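Local structure of response regulator (3N0R) at residues Leu70-His81 with Glu126-Leu137; Leu159-Asp168 with Gly184-Thr193. The protein probably controls the general stress response as an anti-anti-sigma factor, joining a sigma-like domain to a phosphorylatable two-component receiver domain. The protein carries 1 engineered substitution. All blocks are in the same frame, centred on the assembly; numbering follows the deposited sequence.

Contact 1: Leu70-His81 with Glu126-Leu137; sequences LSPRVALYRVFH and EGFTPTEAAQIL
Arg73 meets Glu126 end-on: NH1 and NH2 both donate to the backbone O of Glu126, at 2.9 Å from NH1 and 3.0 Å from NH2, with that oxygen lying in the guanidinium plane. The NH2 bond uses a lone pair in the carbonyl plane, whereas NH1 is tilted from that plane. NH2 also forms a salt bridge with Glu126 OE1, and Tyr77 OH donates to this same OE1 over 2.8 Å, from above the carboxylate plane. Because Glu126 is turned back about the CB-CG bond (chi2 -58°), its carboxylate comes to where both partners reach it; OE2 forms a salt bridge to Arg36.

Next to the polar cluster, Phe128 serves two kinds of aromatic contact at once. The Arg73 guanidinium lies almost flat on one of its faces, planes 23° apart, an off-centre cation-pi stack. The rim of Phe128 points into the face of Tyr77, an edge-to-face pair with centroids 4.8 Å apart, while Ile136 CD1 covers the opposite face of Phe128. Val74 packs beside the ring, its CG2 against Phe128 CE1 at 3.7 Å and its CG1 against Ile136 CG1. At the far end Ile136 CG2 sits over the face of the His81 ring, 3.6 Å from its centroid, a CH-pi contact; His81 NE2 is satisfied by Tyr37. A water joins Ser71 OG, the N-cap of helix 72-84, to Glu132 OE2, while Glu132 OE1 and Thr129 OG1 each accept the other residue's backbone N-H in a capping box.

The short helical segments cross at -38° with axes 8.4 Å apart. Leu122 of helix 115-125 packs on Tyr77 and Ile136, and Ile34 and Tyr37 of helix 31-42 pack against Tyr77, so the contact ties the sigma2 region to the sigma-like region inside one helical bundle.

Contact 2: Leu159-Asp168 with Gly184-Thr193; sequences LATEVLIIED and GHDVTDIAAT
Thr161 and His185 meet because the imidazole, its CG anti to its carbonyl carbon (chi1 -63°, chi2 -62°), brings ND1 to the backbone of segment 159-168: Thr161 N donates to it over 3.0 Å, near the ring plane. A side-chain acceptor continues the bonding just before the strands begin. In Thr188, chi1 of 57° sets CG2 3.7 Å from Glu162 CB, and a water links Thr188 OG1 to Glu162 OE1, which also pairs with Arg204.

Backbone bonding runs from Asp186 N on Thr161 O to Thr188 N on Val163 O; strand 186-191 then holds an extra residue at Thr188-Asp189, a beta bulge, and bonding resumes with Ile165 N to Asp189 O (3.1 Å) and Ala191 N to Ile165 O. Ile165 lies alongside Ile190, with CG2 4.1 Å from CG2, and its CD1 reaches Val187 CG1. Helix 170-182, the beta-alpha-beta crossover, covers that face; Leu164 and Ile166 point to the other, toward helix 194-203.

Apolar packing and backbone bonding carry the middle, while water bridges Asp168 OD2 to Ala192 O. Glu167 OE1 accepts from Glu169 N, while OE2 lies close to the like-charged Asp212, the predicted phosphorylation site, consistent with a receiver's acidic pocket.

In the fold
The two contacts show how chemistry differs with place in the fold. Contact 1, between helices, is made by side chains, one of which grips a backbone carbonyl at the turn before helix 130-137: a charged and aromatic cluster adjoining an aliphatic one. In contact 2 the backbone does most of the joining, and side chains fill the two faces of a sheet in which 186-191 is an outermost strand. Both are partly buried, but exposed residues touch across contact 2 alone. They share no helix or strand: contact 1 belongs to the all-helical sigma-like half, contact 2 to the receiver half. They lie on opposite sides of the chain's centre, nearest atoms about 18 Å apart.

Contact 1: Leu70-His81 with Glu126-Leu137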
loop_
_atom_site.group_PDB
_atom_site.type_symbol
_atom_site.label_atom_id
_atom_site.label_comp_id
_atom_site.label_asym_id
_atom_site.label_seq_id
_atom_site.Cartn_x
_atom_site.Cartn_y
_atom_site.Cartn_z
ATOM N N LEU A 70 -23.428 6.950 -1.700
ATOM C CA LEU A 70 -22.346 6.172 -1.108
ATOM C C LEU A 70 -21.679 7.066 -0.081
ATOM O O LEU A 70 -21.785 8.287 -0.164
ATOM C CB LEU A 70 -21.325 5.757 -2.174
ATOM C CG LEU A 70 -21.813 4.784 -3.249
ATOM C CD1 LEU A 70 -20.765 4.598 -4.351
ATOM C CD2 LEU A 70 -22.199 3.443 -2.624
ATOM N N SER A 71 -20.986 6.476 0.887
ATOM C CA SER A 71 -20.177 7.279 1.793
ATOM C C SER A 71 -19.141 8.021 0.960
ATOM O O SER A 71 -18.710 7.526 -0.085
ATOM C CB SER A 71 -19.472 6.397 2.821
ATOM O OG SER A 71 -18.458 5.613 2.205
ATOM N N PRO A 72 -18.731 9.207 1.416
ATOM C CA PRO A 72 -17.710 9.919 0.641
ATOM C C PRO A 72 -16.444 9.089 0.416
ATOM O O PRO A 72 -15.855 9.195 -0.659
ATOM C CB PRO A 72 -17.425 11.152 1.504
ATOM C CG PRO A 72 -18.720 11.400 2.218
ATOM C CD PRO A 72 -19.278 10.034 2.510
ATOM N N ARG A 73 -16.024 8.275 1.383
ATOM C CA ARG A 73 -14.812 7.482 1.193
ATOM C C ARG A 73 -14.988 6.489 0.040
ATOM O O ARG A 73 -14.153 6.418 -0.861
ATOM C CB ARG A 73 -14.388 6.752 2.473
ATOM C CG ARG A 73 -12.975 6.184 2.368
ATOM C CD ARG A 73 -12.630 5.159 3.446
ATOM N NE ARG A 73 -11.230 4.762 3.310
ATOM C CZ ARG A 73 -10.725 3.590 3.682
ATOM N NH1 ARG A 73 -11.502 2.665 4.232
ATOM N NH2 ARG A 73 -9.434 3.345 3.500
ATOM N N VAL A 74 -16.077 5.731 0.066
ATOM C CA VAL A 74 -16.342 4.775 -1.002
ATOM C C VAL A 74 -16.488 5.510 -2.342
ATOM O O VAL A 74 -15.943 5.082 -3.364
ATOM C CB VAL A 74 -17.574 3.911 -0.696
ATOM C CG1 VAL A 74 -17.960 3.072 -1.897
ATOM C CG2 VAL A 74 -17.304 3.034 0.524
ATOM N N ALA A 75 -17.231 6.615 -2.337
ATOM C CA ALA A 75 -17.450 7.386 -3.559
ATOM C C ALA A 75 -16.148 7.908 -4.160
ATOM O O ALA A 75 -15.990 7.935 -5.378
ATOM C CB ALA A 75 -18.413 8.533 -3.306
ATOM N N LEU A 76 -15.223 8.340 -3.308
ATOM C CA LEU A 76 -13.929 8.834 -3.775
ATOM C C LEU A 76 -13.150 7.712 -4.460
ATOM O O LEU A 76 -12.574 7.912 -5.527
ATOM C CB LEU A 76 -13.126 9.381 -2.596
ATOM C CG LEU A 76 -11.659 9.734 -2.871
ATOM C CD1 LEU A 76 -11.525 10.764 -3.981
ATOM C CD2 LEU A 76 -10.976 10.215 -1.591
ATOM N N TYR A 77 -13.109 6.538 -3.838
ATOM C CA TYR A 77 -12.410 5.418 -4.460
ATOM C C TYR A 77 -13.076 5.007 -5.773
ATOM O O TYR A 77 -12.398 4.639 -6.731
ATOM C CB TYR A 77 -12.273 4.227 -3.502
ATOM C CG TYR A 77 -11.165 4.342 -2.462
ATOM C CD1 TYR A 77 -11.289 5.212 -1.387
ATOM C CD2 TYR A 77 -10.025 3.537 -2.518
ATOM C CE1 TYR A 77 -10.305 5.304 -0.415
ATOM C CE2 TYR A 77 -9.033 3.624 -1.539
ATOM C CZ TYR A 77 -9.188 4.506 -0.485
ATOM O OH TYR A 77 -8.221 4.599 0.501
ATOM N N ARG A 78 -14.408 5.056 -5.828
ATOM C CA ARG A 78 -15.103 4.752 -7.070
ATOM C C ARG A 78 -14.678 5.706 -8.193
ATOM O O ARG A 78 -14.426 5.279 -9.318
ATOM C CB ARG A 78 -16.612 4.795 -6.841
ATOM C CG ARG A 78 -17.440 4.503 -8.065
ATOM C CD ARG A 78 -18.925 4.468 -7.710
ATOM N NE ARG A 78 -19.754 4.167 -8.871
ATOM C CZ ARG A 78 -21.082 4.184 -8.874
ATOM N NH1 ARG A 78 -21.748 4.493 -7.767
ATOM N NH2 ARG A 78 -21.747 3.891 -9.983
ATOM N N VAL A 79 -14.597 6.998 -7.889
ATOM C CA VAL A 79 -14.134 7.981 -8.865
ATOM C C VAL A 79 -12.701 7.672 -9.312
ATOM O O VAL A 79 -12.391 7.702 -10.503
ATOM C CB VAL A 79 -14.259 9.411 -8.298
ATOM C CG1 VAL A 79 -13.407 10.389 -9.090
ATOM C CG2 VAL A 79 -15.734 9.828 -8.294
ATOM N N PHE A 80 -11.829 7.369 -8.353
ATOM C CA PHE A 80 -10.450 7.012 -8.672
ATOM C C PHE A 80 -10.410 5.832 -9.651
ATOM O O PHE A 80 -9.663 5.840 -10.625
ATOM C CB PHE A 80 -9.712 6.660 -7.381
ATOM C CG PHE A 80 -8.257 6.331 -7.578
ATOM C CD1 PHE A 80 -7.865 5.040 -7.912
ATOM C CD2 PHE A 80 -7.279 7.310 -7.443
ATOM C CE1 PHE A 80 -6.530 4.730 -8.093
ATOM C CE2 PHE A 80 -5.934 7.003 -7.610
ATOM C CZ PHE A 80 -5.557 5.724 -7.951
ATOM N N HIS A 81 -11.244 4.824 -9.399
ATOM C CA HIS A 81 -11.309 3.660 -10.275
ATOM C C HIS A 81 -11.871 3.970 -11.660
ATOM O O HIS A 81 -11.427 3.399 -12.653
ATOM C CB HIS A 81 -12.103 2.547 -9.600
ATOM C CG HIS A 81 -11.279 1.718 -8.673
ATOM N ND1 HIS A 81 -11.037 0.385 -8.920
ATOM C CD2 HIS A 81 -10.610 2.022 -7.535
ATOM C CE1 HIS A 81 -10.259 -0.104 -7.973
ATOM N NE2 HIS A 81 -9.966 0.868 -7.127
ATOM N N GLU A 126 -6.996 -1.458 2.815
ATOM C CA GLU A 126 -7.785 -0.264 3.072
ATOM C C GLU A 126 -8.959 -0.489 4.022
ATOM O O GLU A 126 -9.563 0.467 4.497
ATOM C CB GLU A 126 -8.260 0.343 1.753
ATOM C CG GLU A 126 -7.088 0.795 0.879
ATOM C CD GLU A 126 -6.211 1.819 1.577
ATOM O OE1 GLU A 126 -6.775 2.814 2.071
ATOM O OE2 GLU A 126 -4.964 1.643 1.640
ATOM N N GLY A 127 -9.281 -1.748 4.305
ATOM C CA GLY A 127 -10.321 -2.068 5.265
ATOM C C GLY A 127 -11.753 -1.897 4.797
ATOM O O GLY A 127 -12.663 -1.856 5.622
ATOM N N PHE A 128 -11.984 -1.816 3.491
ATOM C CA PHE A 128 -13.358 -1.826 3.000
ATOM C C PHE A 128 -13.957 -3.222 3.185
ATOM O O PHE A 128 -13.250 -4.235 3.095
ATOM C CB PHE A 128 -13.409 -1.447 1.517
ATOM C CG PHE A 128 -13.129 -0.004 1.243
ATOM C CD1 PHE A 128 -14.029 0.969 1.638
ATOM C CD2 PHE A 128 -11.977 0.383 0.570
ATOM C CE1 PHE A 128 -13.784 2.303 1.375
ATOM C CE2 PHE A 128 -11.732 1.718 0.309
ATOM C CZ PHE A 128 -12.639 2.680 0.708
ATOM N N THR A 129 -15.262 -3.285 3.418
ATOM C CA THR A 129 -15.959 -4.568 3.381
ATOM C C THR A 129 -16.033 -5.045 1.928
ATOM O O THR A 129 -15.880 -4.244 0.996
ATOM C CB THR A 129 -17.391 -4.432 3.907
ATOM O OG1 THR A 129 -18.141 -3.621 2.996
ATOM C CG2 THR A 129 -17.399 -3.797 5.284
ATOM N N PRO A 130 -16.270 -6.352 1.717
ATOM C CA PRO A 130 -16.442 -6.826 0.340
ATOM C C PRO A 130 -17.572 -6.090 -0.394
ATOM O O PRO A 130 -17.433 -5.792 -1.575
ATOM C CB PRO A 130 -16.757 -8.317 0.514
ATOM C CG PRO A 130 -16.088 -8.679 1.815
ATOM C CD PRO A 130 -16.235 -7.459 2.689
ATOM N N THR A 131 -18.664 -5.774 0.291
ATOM C CA THR A 131 -19.741 -5.016 -0.354
ATOM C C THR A 131 -19.291 -3.613 -0.781
ATOM O O THR A 131 -19.637 -3.134 -1.863
ATOM C CB THR A 131 -20.972 -4.915 0.558
ATOM O OG1 THR A 131 -21.495 -6.228 0.775
ATOM C CG2 THR A 131 -22.056 -4.066 -0.088
ATOM N N GLU A 132 -18.525 -2.944 0.075
ATOM C CA GLU A 132 -17.972 -1.644 -0.292
ATOM C C GLU A 132 -17.021 -1.765 -1.481
ATOM O O GLU A 132 -17.077 -0.967 -2.419
ATOM C CB GLU A 132 -17.262 -1.011 0.904
ATOM C CG GLU A 132 -18.212 -0.473 1.970
ATOM C CD GLU A 132 -17.491 -0.020 3.230
ATOM O OE1 GLU A 132 -16.457 -0.612 3.611
ATOM O OE2 GLU A 132 -17.960 0.949 3.847
ATOM N N ALA A 133 -16.141 -2.759 -1.440
ATOM C CA ALA A 133 -15.215 -2.982 -2.547
ATOM C C ALA A 133 -15.969 -3.229 -3.866
ATOM O O ALA A 133 -15.540 -2.765 -4.927
ATOM C CB ALA A 133 -14.263 -4.130 -2.232
ATOM N N ALA A 134 -17.099 -3.933 -3.793
ATOM C CA ALA A 134 -17.924 -4.178 -4.967
ATOM C C ALA A 134 -18.442 -2.883 -5.599
ATOM O O ALA A 134 -18.520 -2.778 -6.822
ATOM C CB ALA A 134 -19.082 -5.101 -4.611
ATOM N N GLN A 135 -18.795 -1.898 -4.776
ATOM C CA GLN A 135 -19.233 -0.588 -5.276
ATOM C C GLN A 135 -18.097 0.117 -5.985
ATOM O O GLN A 135 -18.291 0.778 -6.998
ATOM C CB GLN A 135 -19.695 0.334 -4.147
ATOM C CG GLN A 135 -20.672 -0.272 -3.187
ATOM C CD GLN A 135 -21.817 -0.959 -3.886
ATOM O OE1 GLN A 135 -22.442 -0.402 -4.795
ATOM N NE2 GLN A 135 -22.108 -2.174 -3.462
ATOM N N ILE A 136 -16.900 -0.019 -5.434
ATOM C CA ILE A 136 -15.735 0.651 -5.989
ATOM C C ILE A 136 -15.350 0.038 -7.326
ATOM O O ILE A 136 -15.015 0.755 -8.276
ATOM C CB ILE A 136 -14.567 0.603 -4.991
ATOM C CG1 ILE A 136 -14.917 1.432 -3.747
ATOM C CG2 ILE A 136 -13.277 1.101 -5.636
ATOM C CD1 ILE A 136 -14.025 1.180 -2.559
ATOM N N LEU A 137 -15.417 -1.291 -7.396
ATOM C CA LEU A 137 -15.051 -2.046 -8.594
ATOM C C LEU A 137 -16.195 -2.149 -9.597
ATOM O O LEU A 137 -15.988 -2.580 -10.730
ATOM C CB LEU A 137 -14.608 -3.455 -8.194
ATOM C CG LEU A 137 -13.323 -3.489 -7.372
ATOM C CD1 LEU A 137 -13.196 -4.833 -6.668
ATOM C CD2 LEU A 137 -12.134 -3.220 -8.267
HETATM O O HOH W 1 -19.263 3.183 3.235
#

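Contact 2: Leu159-Asp168 with Gly184-Thr193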
loop_
_atom_site.group_PDB
_atom_site.type_symbol
_atom_site.label_atom_id
_atom_site.label_comp_id
_atom_site.label_asym_id
_atom_site.label_seq_id
_atom_site.Cartn_x
_atom_site.Cartn_y
_atom_site.Cartn_z
ATOM N N LEU A 159 7.407 -16.416 -2.648
ATOM C CA LEU A 159 8.464 -17.209 -2.028
ATOM C C LEU A 159 8.879 -16.667 -0.671
ATOM O O LEU A 159 8.959 -15.448 -0.461
ATOM C CB LEU A 159 9.692 -17.289 -2.928
ATOM C CG LEU A 159 9.445 -17.915 -4.294
ATOM C CD1 LEU A 159 10.769 -17.988 -5.027
ATOM C CD2 LEU A 159 8.812 -19.292 -4.151
ATOM N N ALA A 160 9.154 -17.581 0.256
ATOM C CA ALA A 160 9.699 -17.198 1.553
ATOM C C ALA A 160 10.980 -16.405 1.344
ATOM O O ALA A 160 11.832 -16.774 0.525
ATOM C CB ALA A 160 9.984 -18.430 2.402
ATOM N N THR A 161 11.130 -15.335 2.101
ATOM C CA THR A 161 12.349 -14.560 2.018
ATOM C C THR A 161 12.875 -14.236 3.405
ATOM O O THR A 161 12.227 -14.523 4.421
ATOM C CB THR A 161 12.149 -13.294 1.167
ATOM O OG1 THR A 161 13.415 -12.687 0.873
ATOM C CG2 THR A 161 11.222 -12.310 1.858
ATOM N N GLU A 162 14.069 -13.663 3.436
ATOM C CA GLU A 162 14.691 -13.262 4.685
ATOM C C GLU A 162 14.323 -11.825 5.008
ATOM O O GLU A 162 14.429 -10.943 4.155
ATOM C CB GLU A 162 16.208 -13.406 4.586
ATOM C CG GLU A 162 16.659 -14.841 4.426
ATOM C CD GLU A 162 18.166 -14.982 4.401
ATOM O OE1 GLU A 162 18.866 -13.965 4.589
ATOM O OE2 GLU A 162 18.647 -16.115 4.193
ATOM N N VAL A 163 13.884 -11.601 6.239
ATOM C CA VAL A 163 13.358 -10.308 6.645
ATOM C C VAL A 163 14.119 -9.746 7.832
ATOM O O VAL A 163 14.311 -10.435 8.841
ATOM C CB VAL A 163 11.864 -10.427 7.007
ATOM C CG1 VAL A 163 11.298 -9.071 7.366
ATOM C CG2 VAL A 163 11.097 -11.048 5.843
ATOM N N LEU A 164 14.541 -8.489 7.711
ATOM C CA LEU A 164 15.123 -7.739 8.828
ATOM C C LEU A 164 14.083 -6.758 9.354
ATOM O O LEU A 164 13.443 -6.040 8.572
ATOM C CB LEU A 164 16.355 -6.963 8.350
ATOM C CG LEU A 164 16.944 -5.959 9.341
ATOM C CD1 LEU A 164 17.480 -6.669 10.585
ATOM C CD2 LEU A 164 18.059 -5.163 8.679
ATOM N N ILE A 165 13.905 -6.742 10.671
ATOM C CA ILE A 165 13.018 -5.779 11.312
ATOM C C ILE A 165 13.872 -4.766 12.071
ATOM O O ILE A 165 14.800 -5.154 12.778
ATOM C CB ILE A 165 12.051 -6.497 12.286
ATOM C CG1 ILE A 165 11.129 -7.447 11.515
ATOM C CG2 ILE A 165 11.248 -5.481 13.108
ATOM C CD1 ILE A 165 10.465 -8.477 12.367
ATOM N N ILE A 166 13.570 -3.478 11.911
ATOM C CA ILE A 166 14.237 -2.423 12.673
ATOM C C ILE A 166 13.182 -1.702 13.508
ATOM O O ILE A 166 12.385 -0.913 12.994
ATOM C CB ILE A 166 15.011 -1.426 11.772
ATOM C CG1 ILE A 166 15.896 -2.166 10.754
ATOM C CG2 ILE A 166 15.834 -0.470 12.630
ATOM C CD1 ILE A 166 16.501 -1.269 9.680
ATOM N N GLU A 167 13.156 -2.024 14.794
ATOM C CA GLU A 167 12.104 -1.572 15.688
ATOM C C GLU A 167 12.623 -1.693 17.105
ATOM O O GLU A 167 13.127 -2.746 17.493
ATOM C CB GLU A 167 10.857 -2.447 15.512
ATOM C CG GLU A 167 9.719 -2.099 16.452
ATOM C CD GLU A 167 9.250 -0.677 16.282
ATOM O OE1 GLU A 167 9.411 0.128 17.221
ATOM O OE2 GLU A 167 8.724 -0.360 15.196
ATOM N N ASP A 168 12.497 -0.626 17.885
ATOM C CA ASP A 168 12.987 -0.652 19.264
ATOM C C ASP A 168 11.890 -0.824 20.315
ATOM O O ASP A 168 12.182 -1.153 21.458
ATOM C CB ASP A 168 13.874 0.564 19.580
ATOM C CG ASP A 168 13.161 1.881 19.391
ATOM O OD1 ASP A 168 12.085 1.917 18.762
ATOM O OD2 ASP A 168 13.701 2.900 19.870
ATOM N N GLY A 184 5.083 -17.110 6.569
ATOM C CA GLY A 184 6.025 -18.071 6.032
ATOM C C GLY A 184 7.425 -17.536 5.784
ATOM O O GLY A 184 8.276 -18.273 5.281
ATOM N N HIS A 185 7.681 -16.280 6.146
ATOM C CA HIS A 185 8.995 -15.692 5.914
ATOM C C HIS A 185 9.936 -15.949 7.082
ATOM O O HIS A 185 9.510 -16.345 8.165
ATOM C CB HIS A 185 8.871 -14.197 5.620
ATOM C CG HIS A 185 8.103 -13.909 4.371
ATOM N ND1 HIS A 185 8.532 -14.333 3.133
ATOM C CD2 HIS A 185 6.926 -13.271 4.169
ATOM C CE1 HIS A 185 7.649 -13.966 2.220
ATOM N NE2 HIS A 185 6.669 -13.312 2.821
ATOM N N ASP A 186 11.222 -15.706 6.854
ATOM C CA ASP A 186 12.265 -16.004 7.830
ATOM C C ASP A 186 12.834 -14.707 8.378
ATOM O O ASP A 186 13.533 -13.989 7.671
ATOM C CB ASP A 186 13.369 -16.803 7.123
ATOM C CG ASP A 186 14.534 -17.150 8.024
ATOM O OD1 ASP A 186 14.365 -17.197 9.261
ATOM O OD2 ASP A 186 15.631 -17.404 7.476
ATOM N N VAL A 187 12.534 -14.399 9.630
ATOM C CA VAL A 187 13.089 -13.212 10.263
ATOM C C VAL A 187 14.511 -13.511 10.683
ATOM O O VAL A 187 14.743 -14.374 11.517
ATOM C CB VAL A 187 12.252 -12.765 11.477
ATOM C CG1 VAL A 187 12.937 -11.620 12.229
ATOM C CG2 VAL A 187 10.868 -12.336 11.004
ATOM N N THR A 188 15.466 -12.809 10.092
ATOM C CA THR A 188 16.862 -13.095 10.382
ATOM C C THR A 188 17.451 -12.223 11.490
ATOM O O THR A 188 18.469 -12.579 12.059
ATOM C CB THR A 188 17.715 -12.974 9.136
ATOM O OG1 THR A 188 17.550 -11.661 8.597
ATOM C CG2 THR A 188 17.303 -14.023 8.097
ATOM N N ASP A 189 16.826 -11.084 11.789
ATOM C CA ASP A 189 17.218 -10.300 12.958
ATOM C C ASP A 189 16.179 -9.224 13.231
ATOM O O ASP A 189 15.353 -8.897 12.370
ATOM C CB ASP A 189 18.608 -9.663 12.785
ATOM C CG ASP A 189 19.361 -9.493 14.111
ATOM O OD1 ASP A 189 18.784 -9.672 15.202
ATOM O OD2 ASP A 189 20.569 -9.178 14.058
ATOM N N ILE A 190 16.223 -8.711 14.456
ATOM C CA ILE A 190 15.445 -7.558 14.879
ATOM C C ILE A 190 16.429 -6.600 15.525
ATOM O O ILE A 190 17.018 -6.908 16.563
ATOM C CB ILE A 190 14.336 -7.918 15.885
ATOM C CG1 ILE A 190 13.413 -9.005 15.315
ATOM C CG2 ILE A 190 13.571 -6.656 16.287
ATOM C CD1 ILE A 190 12.322 -9.429 16.265
ATOM N N ALA A 191 16.617 -5.448 14.895
ATOM C CA ALA A 191 17.572 -4.449 15.349
ATOM C C ALA A 191 16.843 -3.327 16.066
ATOM O O ALA A 191 15.823 -2.837 15.569
ATOM C CB ALA A 191 18.323 -3.893 14.157
ATOM N N ALA A 192 17.369 -2.910 17.216
ATOM C CA ALA A 192 16.754 -1.849 18.008
ATOM C C ALA A 192 17.355 -0.480 17.721
ATOM O O ALA A 192 16.808 0.537 18.135
ATOM C CB ALA A 192 16.857 -2.159 19.499
ATOM N N THR A 193 18.495 -0.456 17.042
ATOM C CA THR A 193 19.189 0.792 16.740
ATOM C C THR A 193 19.691 0.774 15.305
ATOM O O THR A 193 19.741 -0.276 14.667
ATOM C CB THR A 193 20.412 1.007 17.655
ATOM O OG1 THR A 193 21.433 0.060 17.315
ATOM C CG2 THR A 193 20.036 0.852 19.128
HETATM O O HOH W 2 18.665 -11.404 6.124
HETATM O O HOH W 3 16.553 2.761 19.661
#